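Local coordinates for dally-like protein (Drosophila melanogaster, PDB 3ODN) that is a glypican that probably serves as a cell-surface heparan sulfate proteoglycan and takes part in Hedgehog signalling, at residues D162-Y165 and M166-V169; E175-P178 and F179-P183; S264-E267 and N268-M271; Y415-F418 and W419-L422. The protein carries 2 engineered substitutions. One frame throughout, in Å; residues are numbered along the deposited sequence.

Contact 1 of 4, residues D162-Y165 and M166-V169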
ATOM      1  N   ASP A 162      48.949   0.198  -2.357  1.00 97.37           N
ATOM      2  CA  ASP A 162      48.733  -0.738  -1.256  1.00 97.44           C
ATOM      3  C   ASP A 162      47.404  -0.407  -0.556  1.00101.70           C
ATOM      4  O   ASP A 162      46.689   0.499  -0.996  1.00101.41           O
ATOM      5  CB  ASP A 162      49.923  -0.700  -0.267  1.00101.65           C
ATOM      6  CG  ASP A 162      50.248   0.662   0.331  1.00117.46           C
ATOM      7  OD1 ASP A 162      50.348   1.645  -0.442  1.00118.80           O
ATOM      8  OD2 ASP A 162      50.480   0.731   1.566  1.00126.06           O
ATOM      9  N   GLU A 163      47.074  -1.151   0.517  1.00 98.63           N
ATOM     10  CA  GLU A 163      45.863  -0.979   1.320  1.00 98.81           C
ATOM     11  C   GLU A 163      45.752   0.433   1.935  1.00102.76           C
ATOM     12  O   GLU A 163      44.653   0.998   1.969  1.00102.61           O
ATOM     13  CB  GLU A 163      45.789  -2.058   2.417  1.00101.11           C
ATOM     14  CG  GLU A 163      44.361  -2.377   2.855  1.00118.53           C
ATOM     15  CD  GLU A 163      44.185  -3.266   4.074  1.00152.43           C
ATOM     16  OE1 GLU A 163      45.011  -4.187   4.279  1.00155.63           O
ATOM     17  OE2 GLU A 163      43.187  -3.064   4.804  1.00150.51           O
ATOM     18  N   ASN A 164      46.883   0.991   2.412  1.00 99.06           N
ATOM     19  CA  ASN A 164      46.943   2.324   3.026  1.00100.51           C
ATOM     20  C   ASN A 164      46.645   3.422   2.015  1.00100.52           C
ATOM     21  O   ASN A 164      45.961   4.388   2.365  1.00101.40           O
ATOM     22  CB  ASN A 164      48.292   2.573   3.709  1.00104.72           C
ATOM     23  CG  ASN A 164      48.650   1.563   4.778  1.00136.48           C
ATOM     24  OD1 ASN A 164      47.937   1.389   5.776  1.00130.15           O
ATOM     25  ND2 ASN A 164      49.785   0.894   4.600  1.00131.83           N
ATOM     26  N   TYR A 165      47.131   3.262   0.756  1.00 92.74           N
ATOM     27  CA  TYR A 165      46.874   4.241  -0.304  1.00 91.68           C
ATOM     28  C   TYR A 165      45.387   4.260  -0.693  1.00 91.93           C
ATOM     29  O   TYR A 165      44.780   5.329  -0.666  1.00 92.77           O
ATOM     30  CB  TYR A 165      47.771   4.039  -1.548  1.00 91.41           C
ATOM     31  CG  TYR A 165      47.828   5.273  -2.432  1.00 93.41           C
ATOM     32  CD1 TYR A 165      48.862   6.196  -2.309  1.00 98.75           C
ATOM     33  CD2 TYR A 165      46.826   5.538  -3.363  1.00 91.94           C
ATOM     34  CE1 TYR A 165      48.910   7.340  -3.105  1.00102.35           C
ATOM     35  CE2 TYR A 165      46.849   6.690  -4.146  1.00 94.68           C
ATOM     36  CZ  TYR A 165      47.889   7.592  -4.009  1.00107.51           C
ATOM     37  OH  TYR A 165      47.924   8.724  -4.787  1.00111.92           O
ATOM     38  N   MET A 166      44.808   3.083  -1.020  1.00 84.37           N
ATOM     39  CA  MET A 166      43.408   2.944  -1.427  1.00 82.49           C
ATOM     40  C   MET A 166      42.380   3.403  -0.387  1.00 88.97           C
ATOM     41  O   MET A 166      41.307   3.857  -0.774  1.00 86.76           O
ATOM     42  CB  MET A 166      43.105   1.549  -1.996  1.00 81.56           C
ATOM     43  CG  MET A 166      43.801   1.262  -3.346  1.00 84.03           C
ATOM     44  SD  MET A 166      43.780   2.598  -4.594  1.00 88.71           S
ATOM     45  CE  MET A 166      42.044   2.614  -5.056  1.00 84.07           C
ATOM     46  N   ARG A 167      42.740   3.352   0.920  1.00 89.44           N
ATOM     47  CA  ARG A 167      41.906   3.821   2.027  1.00 91.05           C
ATOM     48  C   ARG A 167      41.780   5.347   1.975  1.00 99.75           C
ATOM     49  O   ARG A 167      40.701   5.874   2.256  1.00100.01           O
ATOM     50  CB  ARG A 167      42.487   3.379   3.379  1.00 92.81           C
ATOM     51  CG  ARG A 167      41.804   2.153   3.970  1.00102.40           C
ATOM     52  CD  ARG A 167      42.303   1.829   5.369  1.00114.62           C
ATOM     53  NE  ARG A 167      43.377   0.830   5.353  1.00122.76           N
ATOM     54  CZ  ARG A 167      44.598   1.023   5.844  1.00140.53           C
ATOM     55  NH1 ARG A 167      44.919   2.181   6.411  1.00130.31           N
ATOM     56  NH2 ARG A 167      45.505   0.058   5.779  1.00127.92           N
ATOM     57  N   CYS A 168      42.882   6.048   1.596  1.00 99.78           N
ATOM     58  CA  CYS A 168      42.955   7.514   1.447  1.00103.16           C
ATOM     59  C   CYS A 168      42.065   7.959   0.279  1.00102.02           C
ATOM     60  O   CYS A 168      41.385   8.983   0.366  1.00102.45           O
ATOM     61  CB  CYS A 168      44.405   7.961   1.252  1.00107.22           C
ATOM     62  SG  CYS A 168      44.601   9.684   0.702  1.00115.94           S
ATOM     63  N   VAL A 169      42.084   7.163  -0.809  1.00 94.04           N
ATOM     64  CA  VAL A 169      41.312   7.350  -2.042  1.00 91.14           C
ATOM     65  C   VAL A 169      39.803   7.352  -1.718  1.00 89.82           C
ATOM     66  O   VAL A 169      39.115   8.290  -2.121  1.00 88.59           O
ATOM     67  CB  VAL A 169      41.729   6.301  -3.117  1.00 92.29           C
ATOM     68  CG1 VAL A 169      40.902   6.424  -4.386  1.00 90.63           C
ATOM     69  CG2 VAL A 169      43.216   6.420  -3.446  1.00 94.09           C
TER

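Contact 2 of 4, residues E175-P178 and F179-P183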
ATOM      1  N   GLU A 175      34.457  14.129  -1.316  1.00101.37           N
ATOM      2  CA  GLU A 175      35.037  15.466  -1.476  1.00105.41           C
ATOM      3  C   GLU A 175      35.367  15.729  -2.964  1.00109.01           C
ATOM      4  O   GLU A 175      35.165  16.844  -3.451  1.00112.20           O
ATOM      5  CB  GLU A 175      36.300  15.606  -0.594  1.00109.28           C
ATOM      6  CG  GLU A 175      36.921  16.996  -0.572  1.00123.66           C
ATOM      7  CD  GLU A 175      38.125  17.167   0.336  1.00147.67           C
ATOM      8  OE1 GLU A 175      39.153  16.491   0.101  1.00137.80           O
ATOM      9  OE2 GLU A 175      38.058  18.018   1.253  1.00144.46           O
ATOM     10  N   LEU A 176      35.853  14.690  -3.676  1.00101.49           N
ATOM     11  CA  LEU A 176      36.273  14.747  -5.081  1.00101.42           C
ATOM     12  C   LEU A 176      35.151  14.632  -6.120  1.00101.83           C
ATOM     13  O   LEU A 176      35.325  15.135  -7.236  1.00102.48           O
ATOM     14  CB  LEU A 176      37.384  13.709  -5.375  1.00 99.89           C
ATOM     15  CG  LEU A 176      38.655  13.763  -4.501  1.00107.52           C
ATOM     16  CD1 LEU A 176      39.538  12.554  -4.746  1.00105.76           C
ATOM     17  CD2 LEU A 176      39.454  15.047  -4.719  1.00115.08           C
ATOM     18  N   LYS A 177      34.013  13.976  -5.760  1.00 94.82           N
ATOM     19  CA  LYS A 177      32.840  13.728  -6.620  1.00 92.00           C
ATOM     20  C   LYS A 177      33.270  13.108  -7.968  1.00 94.09           C
ATOM     21  O   LYS A 177      33.315  13.816  -8.977  1.00 96.66           O
ATOM     22  CB  LYS A 177      31.970  14.989  -6.783  1.00 97.29           C
ATOM     23  CG  LYS A 177      30.917  15.146  -5.688  1.00109.51           C
ATOM     24  CD  LYS A 177      30.417  16.581  -5.598  1.00117.21           C
ATOM     25  CE  LYS A 177      29.437  16.781  -4.470  1.00122.94           C
ATOM     26  NZ  LYS A 177      28.059  16.362  -4.843  1.00123.60           N
ATOM     27  N   PRO A 178      33.672  11.807  -7.975  1.00 86.24           N
ATOM     28  CA  PRO A 178      34.195  11.201  -9.211  1.00 85.09           C
ATOM     29  C   PRO A 178      33.149  10.948 -10.278  1.00 87.41           C
ATOM     30  O   PRO A 178      33.446  11.063 -11.465  1.00 87.95           O
ATOM     31  CB  PRO A 178      34.838   9.895  -8.727  1.00 84.00           C
ATOM     32  CG  PRO A 178      34.850   9.984  -7.227  1.00 88.09           C
ATOM     33  CD  PRO A 178      33.707  10.836  -6.865  1.00 84.62           C
ATOM     34  N   PHE A 179      31.933  10.584  -9.846  1.00 82.22           N
ATOM     35  CA  PHE A 179      30.798  10.302 -10.708  1.00 80.71           C
ATOM     36  C   PHE A 179      29.844  11.510 -10.712  1.00 88.25           C
ATOM     37  O   PHE A 179      28.701  11.417 -11.177  1.00 86.56           O
ATOM     38  CB  PHE A 179      30.075   9.049 -10.200  1.00 78.62           C
ATOM     39  CG  PHE A 179      30.937   7.839  -9.919  1.00 77.39           C
ATOM     40  CD1 PHE A 179      31.016   7.306  -8.638  1.00 77.56           C
ATOM     41  CD2 PHE A 179      31.624   7.197 -10.945  1.00 78.46           C
ATOM     42  CE1 PHE A 179      31.779   6.166  -8.388  1.00 76.68           C
ATOM     43  CE2 PHE A 179      32.394   6.061 -10.690  1.00 79.19           C
ATOM     44  CZ  PHE A 179      32.458   5.549  -9.417  1.00 75.47           C
ATOM     45  N   GLY A 180      30.343  12.634 -10.201  1.00 89.25           N
ATOM     46  CA  GLY A 180      29.604  13.883 -10.108  1.00 91.85           C
ATOM     47  C   GLY A 180      28.543  13.828  -9.034  1.00 92.62           C
ATOM     48  O   GLY A 180      28.830  13.412  -7.907  1.00 91.11           O
ATOM     49  N   ASP A 181      27.316  14.257  -9.377  1.00 88.78           N
ATOM     50  CA  ASP A 181      26.179  14.243  -8.445  1.00 86.33           C
ATOM     51  C   ASP A 181      25.238  13.030  -8.581  1.00 81.62           C
ATOM     52  O   ASP A 181      24.202  12.998  -7.916  1.00 82.08           O
ATOM     53  CB  ASP A 181      25.430  15.583  -8.428  1.00 91.82           C
ATOM     54  CG  ASP A 181      25.602  16.340  -7.123  1.00108.51           C
ATOM     55  OD1 ASP A 181      24.795  16.114  -6.194  1.00108.59           O
ATOM     56  OD2 ASP A 181      26.542  17.164  -7.031  1.00117.41           O
ATOM     57  N   VAL A 182      25.628  12.013  -9.386  1.00 71.13           N
ATOM     58  CA  VAL A 182      24.870  10.767  -9.574  1.00 65.72           C
ATOM     59  C   VAL A 182      24.709   9.956  -8.273  1.00 66.57           C
ATOM     60  O   VAL A 182      23.562   9.717  -7.887  1.00 65.55           O
ATOM     61  CB  VAL A 182      25.348   9.909 -10.786  1.00 67.53           C
ATOM     62  CG1 VAL A 182      24.821   8.472 -10.726  1.00 62.98           C
ATOM     63  CG2 VAL A 182      24.967  10.570 -12.104  1.00 69.64           C
ATOM     64  N   PRO A 183      25.789   9.528  -7.571  1.00 63.12           N
ATOM     65  CA  PRO A 183      25.594   8.750  -6.336  1.00 61.17           C
ATOM     66  C   PRO A 183      24.629   9.362  -5.335  1.00 68.27           C
ATOM     67  O   PRO A 183      23.822   8.646  -4.746  1.00 66.68           O
ATOM     68  CB  PRO A 183      26.998   8.674  -5.749  1.00 63.07           C
ATOM     69  CG  PRO A 183      27.879   8.814  -6.890  1.00 68.01           C
ATOM     70  CD  PRO A 183      27.230   9.736  -7.833  1.00 64.93           C
TER

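Contact 3 of 4, residues S264-E267 and N268-M271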
ATOM      1  N   SER A 264     -13.550   4.928  10.055  1.00 69.61           N
ATOM      2  CA  SER A 264     -12.854   6.221   9.995  1.00 68.81           C
ATOM      3  C   SER A 264     -11.360   6.018   9.663  1.00 70.00           C
ATOM      4  O   SER A 264     -10.798   6.780   8.872  1.00 67.94           O
ATOM      5  CB  SER A 264     -13.013   6.979  11.312  1.00 75.58           C
ATOM      6  OG  SER A 264     -12.454   6.245  12.389  1.00 87.15           O
ATOM      7  N   GLU A 265     -10.740   4.968  10.240  1.00 66.76           N
ATOM      8  CA  GLU A 265      -9.348   4.605   9.962  1.00 65.42           C
ATOM      9  C   GLU A 265      -9.179   4.031   8.535  1.00 65.32           C
ATOM     10  O   GLU A 265      -8.156   4.285   7.912  1.00 64.83           O
ATOM     11  CB  GLU A 265      -8.752   3.681  11.046  1.00 69.26           C
ATOM     12  CG  GLU A 265      -8.513   4.348  12.391  1.00 82.24           C
ATOM     13  CD  GLU A 265      -7.523   5.496  12.495  1.00111.29           C
ATOM     14  OE1 GLU A 265      -6.560   5.537  11.696  1.00117.64           O
ATOM     15  OE2 GLU A 265      -7.679   6.317  13.429  1.00107.54           O
ATOM     16  N   TRP A 266     -10.191   3.306   8.005  1.00 59.52           N
ATOM     17  CA  TRP A 266     -10.189   2.785   6.628  1.00 55.53           C
ATOM     18  C   TRP A 266     -10.115   3.959   5.648  1.00 56.48           C
ATOM     19  O   TRP A 266      -9.467   3.844   4.599  1.00 55.93           O
ATOM     20  CB  TRP A 266     -11.468   1.965   6.338  1.00 53.53           C
ATOM     21  CG  TRP A 266     -11.409   1.175   5.053  1.00 51.81           C
ATOM     22  CD1 TRP A 266     -12.062   1.453   3.886  1.00 52.77           C
ATOM     23  CD2 TRP A 266     -10.700  -0.052   4.834  1.00 51.61           C
ATOM     24  NE1 TRP A 266     -11.802   0.474   2.954  1.00 51.46           N
ATOM     25  CE2 TRP A 266     -10.957  -0.455   3.505  1.00 53.85           C
ATOM     26  CE3 TRP A 266      -9.882  -0.862   5.643  1.00 54.67           C
ATOM     27  CZ2 TRP A 266     -10.399  -1.616   2.952  1.00 53.74           C
ATOM     28  CZ3 TRP A 266      -9.322  -2.005   5.095  1.00 56.89           C
ATOM     29  CH2 TRP A 266      -9.581  -2.373   3.764  1.00 56.41           C
ATOM     30  N   GLU A 267     -10.760   5.090   6.011  1.00 51.11           N
ATOM     31  CA  GLU A 267     -10.816   6.326   5.232  1.00 49.30           C
ATOM     32  C   GLU A 267      -9.469   6.994   5.188  1.00 54.64           C
ATOM     33  O   GLU A 267      -9.023   7.357   4.096  1.00 53.42           O
ATOM     34  CB  GLU A 267     -11.932   7.274   5.730  1.00 51.24           C
ATOM     35  CG  GLU A 267     -13.335   6.724   5.463  1.00 55.58           C
ATOM     36  CD  GLU A 267     -14.499   7.688   5.614  1.00 90.69           C
ATOM     37  OE1 GLU A 267     -14.252   8.898   5.824  1.00 94.45           O
ATOM     38  OE2 GLU A 267     -15.664   7.233   5.499  1.00 87.34           O
ATOM     39  N   ASN A 268      -8.770   7.070   6.352  1.00 53.82           N
ATOM     40  CA  ASN A 268      -7.400   7.594   6.461  1.00 54.04           C
ATOM     41  C   ASN A 268      -6.450   6.718   5.689  1.00 57.99           C
ATOM     42  O   ASN A 268      -5.495   7.223   5.091  1.00 59.72           O
ATOM     43  CB  ASN A 268      -6.941   7.660   7.910  1.00 55.30           C
ATOM     44  CG  ASN A 268      -7.609   8.731   8.741  1.00 74.02           C
ATOM     45  OD1 ASN A 268      -7.644   8.635   9.956  1.00 74.51           O
ATOM     46  ND2 ASN A 268      -8.116   9.792   8.128  1.00 63.01           N
ATOM     47  N   PHE A 269      -6.722   5.402   5.694  1.00 52.37           N
ATOM     48  CA  PHE A 269      -5.965   4.398   4.979  1.00 50.54           C
ATOM     49  C   PHE A 269      -6.082   4.614   3.462  1.00 52.89           C
ATOM     50  O   PHE A 269      -5.060   4.586   2.767  1.00 52.44           O
ATOM     51  CB  PHE A 269      -6.419   2.986   5.400  1.00 52.80           C
ATOM     52  CG  PHE A 269      -5.895   1.913   4.477  1.00 51.95           C
ATOM     53  CD1 PHE A 269      -4.593   1.440   4.604  1.00 52.24           C
ATOM     54  CD2 PHE A 269      -6.690   1.410   3.448  1.00 51.08           C
ATOM     55  CE1 PHE A 269      -4.087   0.508   3.706  1.00 51.89           C
ATOM     56  CE2 PHE A 269      -6.173   0.490   2.539  1.00 53.01           C
ATOM     57  CZ  PHE A 269      -4.875   0.040   2.679  1.00 50.17           C
ATOM     58  N   ALA A 270      -7.320   4.818   2.950  1.00 48.35           N
ATOM     59  CA  ALA A 270      -7.563   5.071   1.521  1.00 45.95           C
ATOM     60  C   ALA A 270      -6.924   6.384   1.065  1.00 47.61           C
ATOM     61  O   ALA A 270      -6.377   6.454  -0.030  1.00 45.27           O
ATOM     62  CB  ALA A 270      -9.046   5.083   1.227  1.00 46.60           C
ATOM     63  N   MET A 271      -6.977   7.407   1.911  1.00 47.34           N
ATOM     64  CA  MET A 271      -6.354   8.706   1.676  1.00 49.62           C
ATOM     65  C   MET A 271      -4.822   8.636   1.620  1.00 51.78           C
ATOM     66  O   MET A 271      -4.219   9.349   0.815  1.00 51.30           O
ATOM     67  CB  MET A 271      -6.821   9.719   2.720  1.00 55.16           C
ATOM     68  CG  MET A 271      -8.291  10.014   2.591  1.00 61.34           C
ATOM     69  SD  MET A 271      -8.848  11.490   3.462  1.00 70.81           S
ATOM     70  CE  MET A 271      -8.509  11.053   5.203  1.00 69.34           C
TER

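Contact 4 of 4, residues Y415-F418 and W419-L422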
ATOM      1  N   TYR A 415     -13.512   1.976  -2.553  1.00 47.02           N
ATOM      2  CA  TYR A 415     -13.677   1.261  -1.275  1.00 47.90           C
ATOM      3  C   TYR A 415     -13.519   2.162  -0.056  1.00 51.72           C
ATOM      4  O   TYR A 415     -13.621   1.654   1.065  1.00 52.90           O
ATOM      5  CB  TYR A 415     -12.648   0.098  -1.126  1.00 49.79           C
ATOM      6  CG  TYR A 415     -12.837  -1.093  -2.034  1.00 52.36           C
ATOM      7  CD1 TYR A 415     -11.743  -1.726  -2.612  1.00 54.68           C
ATOM      8  CD2 TYR A 415     -14.103  -1.638  -2.260  1.00 54.26           C
ATOM      9  CE1 TYR A 415     -11.902  -2.821  -3.455  1.00 55.61           C
ATOM     10  CE2 TYR A 415     -14.274  -2.740  -3.101  1.00 56.58           C
ATOM     11  CZ  TYR A 415     -13.161  -3.331  -3.693  1.00 61.25           C
ATOM     12  OH  TYR A 415     -13.253  -4.421  -4.525  1.00 64.81           O
ATOM     13  N   LYS A 416     -13.186   3.467  -0.242  1.00 47.58           N
ATOM     14  CA  LYS A 416     -12.981   4.405   0.873  1.00 47.78           C
ATOM     15  C   LYS A 416     -14.171   4.432   1.857  1.00 53.82           C
ATOM     16  O   LYS A 416     -13.962   4.386   3.076  1.00 55.79           O
ATOM     17  CB  LYS A 416     -12.669   5.814   0.344  1.00 49.08           C
ATOM     18  CG  LYS A 416     -12.329   6.829   1.442  1.00 58.85           C
ATOM     19  CD  LYS A 416     -11.999   8.201   0.852  1.00 68.67           C
ATOM     20  CE  LYS A 416     -11.864   9.284   1.893  1.00 66.76           C
ATOM     21  NZ  LYS A 416     -13.158   9.532   2.573  1.00 81.36           N
ATOM     22  N   LYS A 417     -15.406   4.501   1.322  1.00 50.41           N
ATOM     23  CA  LYS A 417     -16.653   4.551   2.109  1.00 51.63           C
ATOM     24  C   LYS A 417     -17.389   3.205   2.102  1.00 55.13           C
ATOM     25  O   LYS A 417     -18.595   3.175   2.298  1.00 56.10           O
ATOM     26  CB  LYS A 417     -17.559   5.706   1.637  1.00 53.19           C
ATOM     27  CG  LYS A 417     -17.033   7.073   2.038  1.00 68.60           C
ATOM     28  CD  LYS A 417     -17.659   8.166   1.192  1.00 86.20           C
ATOM     29  CE  LYS A 417     -17.420   9.547   1.766  1.00101.03           C
ATOM     30  NZ  LYS A 417     -16.024  10.021   1.554  1.00109.14           N
ATOM     31  N   PHE A 418     -16.637   2.091   1.938  1.00 50.20           N
ATOM     32  CA  PHE A 418     -17.131   0.713   1.930  1.00 49.94           C
ATOM     33  C   PHE A 418     -17.918   0.366   3.201  1.00 56.47           C
ATOM     34  O   PHE A 418     -18.955  -0.292   3.098  1.00 57.30           O
ATOM     35  CB  PHE A 418     -15.964  -0.310   1.752  1.00 50.60           C
ATOM     36  CG  PHE A 418     -16.406  -1.743   2.004  1.00 53.61           C
ATOM     37  CD1 PHE A 418     -17.016  -2.488   0.999  1.00 56.66           C
ATOM     38  CD2 PHE A 418     -16.314  -2.305   3.278  1.00 55.74           C
ATOM     39  CE1 PHE A 418     -17.500  -3.776   1.259  1.00 60.50           C
ATOM     40  CE2 PHE A 418     -16.825  -3.577   3.540  1.00 61.02           C
ATOM     41  CZ  PHE A 418     -17.408  -4.307   2.530  1.00 60.49           C
ATOM     42  N   TRP A 419     -17.346   0.696   4.389  1.00 54.58           N
ATOM     43  CA  TRP A 419     -17.899   0.375   5.704  1.00 56.96           C
ATOM     44  C   TRP A 419     -19.153   1.177   6.041  1.00 61.81           C
ATOM     45  O   TRP A 419     -20.132   0.586   6.499  1.00 63.82           O
ATOM     46  CB  TRP A 419     -16.824   0.482   6.803  1.00 56.95           C
ATOM     47  CG  TRP A 419     -15.636  -0.414   6.581  1.00 58.17           C
ATOM     48  CD1 TRP A 419     -14.425  -0.045   6.079  1.00 59.14           C
ATOM     49  CD2 TRP A 419     -15.600  -1.850   6.696  1.00 60.39           C
ATOM     50  NE1 TRP A 419     -13.624  -1.151   5.901  1.00 59.61           N
ATOM     51  CE2 TRP A 419     -14.310  -2.270   6.296  1.00 63.68           C
ATOM     52  CE3 TRP A 419     -16.535  -2.823   7.099  1.00 64.14           C
ATOM     53  CZ2 TRP A 419     -13.920  -3.617   6.310  1.00 64.64           C
ATOM     54  CZ3 TRP A 419     -16.143  -4.154   7.135  1.00 67.68           C
ATOM     55  CH2 TRP A 419     -14.847  -4.540   6.755  1.00 67.88           C
ATOM     56  N   SER A 420     -19.140   2.507   5.780  1.00 56.39           N
ATOM     57  CA  SER A 420     -20.297   3.369   6.035  1.00 55.92           C
ATOM     58  C   SER A 420     -21.488   3.085   5.086  1.00 58.14           C
ATOM     59  O   SER A 420     -22.629   3.224   5.513  1.00 58.68           O
ATOM     60  CB  SER A 420     -19.899   4.842   6.051  1.00 57.72           C
ATOM     61  OG  SER A 420     -19.294   5.250   4.837  1.00 68.20           O
ATOM     62  N   ASN A 421     -21.226   2.601   3.841  1.00 53.27           N
ATOM     63  CA  ASN A 421     -22.277   2.241   2.872  1.00 52.50           C
ATOM     64  C   ASN A 421     -22.949   0.896   3.162  1.00 57.85           C
ATOM     65  O   ASN A 421     -23.950   0.585   2.525  1.00 58.10           O
ATOM     66  CB  ASN A 421     -21.769   2.280   1.411  1.00 53.95           C
ATOM     67  CG  ASN A 421     -21.294   3.629   0.912  1.00 80.29           C
ATOM     68  OD1 ASN A 421     -21.714   4.704   1.376  1.00 66.33           O
ATOM     69  ND2 ASN A 421     -20.347   3.596  -0.020  1.00 79.62           N
ATOM     70  N   LEU A 422     -22.408   0.100   4.099  1.00 57.48           N
ATOM     71  CA  LEU A 422     -22.974  -1.194   4.474  1.00 60.48           C
ATOM     72  C   LEU A 422     -24.446  -1.058   4.930  1.00 66.78           C
ATOM     73  O   LEU A 422     -25.280  -1.624   4.217  1.00 67.44           O
ATOM     74  CB  LEU A 422     -22.090  -1.992   5.473  1.00 62.60           C
ATOM     75  CG  LEU A 422     -20.897  -2.806   4.912  1.00 65.90           C
ATOM     76  CD1 LEU A 422     -20.073  -3.395   6.039  1.00 67.87           C
ATOM     77  CD2 LEU A 422     -21.360  -3.974   4.029  1.00 68.00           C
TER

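Contact 1 of 4, residues D162-Y165 and M166-V169
Y165 lays its ring against V169 one turn further along helix 163-176, and this is the packed side of the contact. CE2 of Y165 lies 3.7 Å from CG2 of V169. The Y165 ring swings out with CG opposite the backbone N (chi1 -162°), which brings CD2 and CE2 obliquely to that methyl. SD of M166 is a looser apolar neighbour, 4.4 Å from CD2 of Y165. At the far end of the ring, OH of Y165 is hydrogen-bonded to O of G320. A leucine in place of Y165 is likely to leave G320 O without this mate and the V169 methyl with less cover.

The backbone forms the first helical turn. N of M166 bonds to O of D162 at 3.2 Å, and D162 holds the N-cap position. Its OD2 also accepts ND2 of N164 at 3.1 Å.

The other side is polar and exposed. R167 bends at chi3 and brings its guanidinium back beside N164. NH2 of R167 gives a hydrogen bond of 2.8 Å to OD1 of N164. It comes from above the amide plane, 52° out of it, and NH1 adds a weak bond to the same oxygen. The two flat groups stand nearly perpendicular. The salt bridge from NE of R167 to OE2 of E163 is long, at 3.9 Å, so this pairing is loose.

The packed side faces two helices. M166 touches Q149, F152 and T153 of helix 136-155, and V169 touches Y148 there. Y165 rests on V315 and F316 of helix 308-318, while the C168-C319 disulfide ties the chain just beyond that helix.

Contact 2 of 4, residues E175-P178 and F179-P183
K177 runs extended from CG to CE and then bends at its last torsion (chi4 -82°), which turns NZ toward the D181 carboxylate. The lysine chain thus bridges the turn K177-D181, between helices 163-176 and 182-214. On its way CG of K177 passes 3.5 Å from O of G180. NZ of K177 then reaches OD2 of D181 at 2.8 Å, as a salt bridge with a hydrogen bond in it. The amino group approaches from above the carboxylate plane, 54° out of it. OD1 of D181 is further from NZ of K177, at 3.5 Å, so one oxygen does most of the gripping.

K177 is the first residue to leave the helical conformation, with positive phi. N of G180 gives a weak hydrogen bond of 3.4 Å to O of K177, drawing the chain round P178 and F179. G180 also has positive phi (73°), which glycine takes up easily. It is the second residue of a type II' beta turn from F179 to V182.

P178 and F179 form the buried side of the loop. Both touch Y148 of helix 136-155. P178 also meets F304, F179 meets A300, and O of F179 is hydrogen-bonded to ND2 of N303.

D181 holds the N-cap position of helix 182-214, but its side chain makes no capping bond. K177 NZ has a second salt bridge, to OD2 of D184. That carboxylate lies close to OD1 of D181, so the shared lysine probably offsets the repulsion between the two acids. The start of the helix would probably help to stabilise both negative charges.

Contact 3 of 4, residues S264-E267 and N268-M271
Helix 260-281 carries W266 and F269 on its buried side, and here the two rings meet one helical turn apart. CG of W266 stands opposite its backbone N (chi1 -168°), and the indole leans forward along the helix, so that CD2 of F269 comes over its face. The ring centres, taking the six-membered ring of W266, are 5.3 Å apart. Their planes make an angle of 35°, so the pair is oblique. The edge of F269 also points at the W266 carbonyl: CD2 of F269 is 3.9 Å from O of W266, which lies in the plane of the ring.

The same carbonyl accepts N of A270 at 2.9 Å. N of F269 bonds to O of E265, also at 2.9 Å. Further bonds of the same kind run from N268 to S264 and from M271 to E267. CG of M271 comes to 3.1 Å from O of E267, a close fit; the bend further out turns CE back toward the same oxygen.

The polar side chains across this turn do not bond to each other. OE1 of E265 and OD1 of N268, both oxygens, stay 3.7 Å apart. E265 instead lies against L482, L485, K486 and I489 of helix 479-496.

F269 touches A203 and A207 of helix 182-214, while W266 touches A207 and also M73 and L77 of helix 48-106. NE1 of W266 is satisfied by O of Y415. The bonds between residues four apart are those of a regular alpha helix; its rings pack against neighbouring helices, as in the helical bundle of this glypican core.

Contact 4 of 4, residues Y415-F418 and W419-L422
F418 points the edge of its ring into the face of W419, its next neighbour in the chain. The planes stand at 89° and the ring centres, taking the six-membered ring of W419, are 4.8 Å apart, so this is a T-shaped (edge-to-face) pair. CD2 of F418 sits above the middle of the indole, 3.5 Å from CD2 of W419. CE2 of F418 follows along the six-membered ring, 3.6 Å from CE3 of W419. CG of F418 lies opposite its backbone N (chi1 169°), whereas CG of W419 lies beside its own. L422 adds a looser touch, with CD1 at 4.1 Å from CE2 of F418.

O of K417 collects the polar contacts. N of N421 bonds to it at 3.1 Å, and OG of S420 makes a weak bond to it of 3.4 Å.

The indole also takes part in edge-to-face pairs with W266 and F262 of helix 260-281. With a serine in place of W419, F418 would probably lose the face its edge rests on, and both helix rings would lose an aromatic partner.

F418 also touches M73 of helix 48-106, and W419 touches I70. Two type I beta turns, Y415 to F418 and W419 to L422, link helix 400-414 to helix 422-428. The W419 indole is buried against helices 260-281 and 48-106, with F418 over its face, as part of the glypican helical bundle.

Overall arrangement
The four contacts follow one another along the chain, and none nests in or crosses another. All are local. Contact 1 forms the first turn of helix 163-176. Contact 2 closes the loop that leads from the end of that helix into helix 182-214. Their centres are about 19 Å apart. Contact 3 is one turn within helix 260-281. Contact 4 folds the link between helices 400-414 and 422-428. An unmodelled stretch, 322-397, separates contacts 3 and 4 in sequence, yet they touch, with centres about 10 Å apart. Together they join the parts of the glypican core before and after that gap. Contacts 1 and 4 lie on opposite sides of the chain's centre, about 63 Å apart between centres.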